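Local structure of putative uncharacterized protein PH1780 (Pyrococcus horikoshii, 2YZQ) at residues M1-Q9 with V73-A82. The protein is of unknown function but carries four CBS domains and binds S-adenosylmethionine, consistent with a role in sensing or responding to this ligand. Residues are numbered along the deposited sequence; the frame is centred on the assembly and turned at random.
Sequences MRVKTIMTQ and VKENDTLKKA
Three backbone bonds join the N-terminal residues M1 to K4 to the turn and helix start at E75 to L79. L79 N donates to M1 O at 2.7 Å, V3 N gives a nearly straight bond (166°) to D77 O, and K4 N reaches a lone pair of E75 O at 2.8 Å. The first two flank the single beta bridge between R2 and T78, each of which is the N-cap residue of its own helix. T78 OG1 accepts from K81 N. The type I turn K74 to D77 is closed by D77 N to K74 O and braced by the D77 carboxylate, whose OD2 takes K74 N from above its plane.

Polar side chains run along the outer side of that turn. The K4 side chain crosses E75 at a slant, CB against CB, and, bent at chi3 (-64°), brings NZ into the amide plane of N76, 3.0 Å from OD1; E75 OE1 lies 4.3 Å from NZ, beyond a salt bridge. The methyl end of M7 rests near E75 OE2, CE to oxygen 3.7 Å. N76 O lies at the edge of the R2 guanidinium, near its plane, and takes NH1 in a bond modelled so short that its length is doubtful.

This pairing belongs to a tandem CBS module, in which the N-terminal helix 3-6 and strand 8-9 of one CBS sequence range pack against the other: strand 8-9 edges the sheet whose opposite outermost strand is 72-74, and helix 109-117 covers M1, I6 and L79 through Y116.

Apolar contacts fill the inner side. V3 CG2, anti to the carbonyl carbon, stands 4.0 Å from both V73 CG2 and A82 CB. I6 crosses L79 at about a right angle, its CG1 3.7 Å from L79 CD1. An alanine in place of L79 would probably leave a gap beside I6 and deprive Y116 of an apolar neighbour.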
# COMPACT_ATOMS: atom_id res chain seq x y z
N MET A 1 19.70 -1.41 -6.37
CA MET A 1 19.51 -0.68 -5.12
C MET A 1 19.30 -1.65 -3.95
O MET A 1 18.77 -2.77 -3.88
CB MET A 1 18.31 0.26 -5.23
CG MET A 1 17.99 1.01 -3.95
SD MET A 1 19.00 2.48 -3.73
CE MET A 1 19.50 2.81 -5.42
N ARG A 2 19.92 -1.14 -2.88
CA ARG A 2 19.94 -1.85 -1.59
C ARG A 2 18.95 -1.26 -0.60
O ARG A 2 18.61 -0.06 -0.66
CB ARG A 2 21.34 -1.91 -0.97
CG ARG A 2 22.28 -2.81 -1.77
CD ARG A 2 23.63 -2.94 -1.10
NE ARG A 2 24.65 -3.36 -2.06
CZ ARG A 2 24.98 -4.63 -2.31
NH1 ARG A 2 24.38 -5.63 -1.67
NH2 ARG A 2 25.93 -4.89 -3.21
N VAL A 3 18.85 -2.31 0.24
CA VAL A 3 17.89 -1.91 1.26
C VAL A 3 18.33 -0.67 2.04
O VAL A 3 17.52 0.23 2.31
CB VAL A 3 17.64 -3.07 2.24
CG1 VAL A 3 16.87 -2.58 3.45
CG2 VAL A 3 16.88 -4.19 1.53
N LYS A 4 19.61 -0.62 2.40
CA LYS A 4 20.16 0.48 3.19
C LYS A 4 19.85 1.87 2.65
O LYS A 4 19.71 2.83 3.41
CB LYS A 4 21.68 0.32 3.30
CG LYS A 4 22.41 0.49 1.98
CD LYS A 4 23.81 -0.12 2.02
CE LYS A 4 24.71 0.59 3.01
NZ LYS A 4 26.05 -0.06 3.09
N THR A 5 19.72 1.98 1.33
CA THR A 5 19.46 3.27 0.70
C THR A 5 18.00 3.72 0.77
O THR A 5 17.72 4.92 0.84
CB THR A 5 19.87 3.22 -0.79
OG1 THR A 5 21.21 2.73 -0.89
CG2 THR A 5 19.80 4.61 -1.41
N ILE A 6 17.09 2.76 0.79
CA ILE A 6 15.67 3.08 0.80
C ILE A 6 14.98 2.99 2.16
O ILE A 6 13.94 3.62 2.38
CB ILE A 6 14.94 2.16 -0.22
CG1 ILE A 6 15.68 2.19 -1.56
CG2 ILE A 6 13.49 2.60 -0.41
CD1 ILE A 6 15.85 3.58 -2.15
N MET A 7 15.56 2.24 3.09
CA MET A 7 14.96 2.08 4.41
C MET A 7 15.01 3.35 5.25
O MET A 7 15.76 4.28 4.95
CB MET A 7 15.67 0.97 5.18
CG MET A 7 17.12 1.33 5.54
SD MET A 7 17.96 0.03 6.43
CE MET A 7 19.23 0.97 7.31
N THR A 8 14.20 3.38 6.30
CA THR A 8 14.20 4.50 7.24
C THR A 8 15.05 3.95 8.39
O THR A 8 14.73 2.91 8.96
CB THR A 8 12.79 4.81 7.78
OG1 THR A 8 11.99 5.37 6.73
CG2 THR A 8 12.87 5.80 8.94
N GLN A 9 16.14 4.63 8.72
CA GLN A 9 17.01 4.13 9.79
C GLN A 9 16.54 4.43 11.20
O GLN A 9 15.72 5.32 11.43
CB GLN A 9 18.42 4.69 9.62
CG GLN A 9 18.97 4.57 8.21
CD GLN A 9 20.47 4.53 8.19
OE1 GLN A 9 21.07 3.46 8.22
NE2 GLN A 9 21.10 5.70 8.14
N VAL A 73 15.31 -8.55 6.66
CA VAL A 73 16.44 -8.51 5.73
C VAL A 73 17.56 -7.74 6.40
O VAL A 73 17.38 -7.18 7.48
CB VAL A 73 16.08 -7.79 4.42
CG1 VAL A 73 14.95 -8.51 3.70
CG2 VAL A 73 15.68 -6.34 4.71
N LYS A 74 18.72 -7.72 5.75
CA LYS A 74 19.88 -6.98 6.24
C LYS A 74 20.00 -5.76 5.33
O LYS A 74 19.54 -5.79 4.19
CB LYS A 74 21.13 -7.84 6.17
CG LYS A 74 21.13 -8.99 7.17
CD LYS A 74 22.44 -9.75 7.16
CE LYS A 74 22.47 -10.80 8.26
NZ LYS A 74 21.30 -11.73 8.16
N GLU A 75 20.61 -4.68 5.83
CA GLU A 75 20.72 -3.47 5.03
C GLU A 75 21.47 -3.61 3.72
O GLU A 75 21.24 -2.83 2.79
CB GLU A 75 21.33 -2.32 5.86
CG GLU A 75 22.83 -2.44 6.12
CD GLU A 75 23.44 -1.13 6.61
OE1 GLU A 75 24.62 -1.13 7.02
OE2 GLU A 75 22.74 -0.10 6.57
N ASN A 76 22.36 -4.60 3.62
CA ASN A 76 23.11 -4.76 2.38
C ASN A 76 22.45 -5.72 1.40
O ASN A 76 23.02 -6.05 0.36
CB ASN A 76 24.54 -5.20 2.69
CG ASN A 76 25.35 -4.10 3.37
OD1 ASN A 76 25.41 -2.97 2.88
ND2 ASN A 76 25.96 -4.43 4.50
N ASP A 77 21.24 -6.17 1.73
CA ASP A 77 20.51 -7.04 0.82
C ASP A 77 19.95 -6.17 -0.30
O ASP A 77 19.84 -4.95 -0.18
CB ASP A 77 19.35 -7.75 1.55
CG ASP A 77 19.83 -8.89 2.42
OD1 ASP A 77 20.85 -9.52 2.08
OD2 ASP A 77 19.16 -9.19 3.43
N THR A 78 19.60 -6.81 -1.42
CA THR A 78 19.06 -6.07 -2.55
C THR A 78 17.59 -5.74 -2.30
O THR A 78 16.93 -6.39 -1.49
CB THR A 78 19.14 -6.90 -3.84
OG1 THR A 78 18.37 -8.10 -3.67
CG2 THR A 78 20.58 -7.26 -4.15
N LEU A 79 17.08 -4.73 -3.00
CA LEU A 79 15.68 -4.37 -2.86
C LEU A 79 14.85 -5.53 -3.40
O LEU A 79 13.72 -5.76 -2.97
CB LEU A 79 15.35 -3.10 -3.64
CG LEU A 79 15.81 -1.78 -3.04
CD1 LEU A 79 15.40 -0.63 -3.95
CD2 LEU A 79 15.20 -1.60 -1.66
N LYS A 80 15.43 -6.26 -4.35
CA LYS A 80 14.75 -7.40 -4.94
C LYS A 80 14.42 -8.43 -3.87
O LYS A 80 13.32 -8.98 -3.84
CB LYS A 80 15.62 -8.06 -6.02
CG LYS A 80 15.02 -9.33 -6.59
CD LYS A 80 15.90 -9.92 -7.69
CE LYS A 80 15.25 -11.16 -8.29
NZ LYS A 80 16.05 -11.70 -9.43
N LYS A 81 15.37 -8.68 -2.98
CA LYS A 81 15.16 -9.65 -1.91
C LYS A 81 14.03 -9.21 -0.98
O LYS A 81 13.19 -10.01 -0.59
CB LYS A 81 16.45 -9.85 -1.11
CG LYS A 81 16.34 -10.87 0.01
CD LYS A 81 17.69 -11.13 0.66
CE LYS A 81 17.55 -12.11 1.81
NZ LYS A 81 16.92 -13.39 1.39
N ALA A 82 14.02 -7.92 -0.62
CA ALA A 82 13.00 -7.39 0.27
C ALA A 82 11.63 -7.42 -0.41
O ALA A 82 10.62 -7.71 0.22
CB ALA A 82 13.35 -5.95 0.67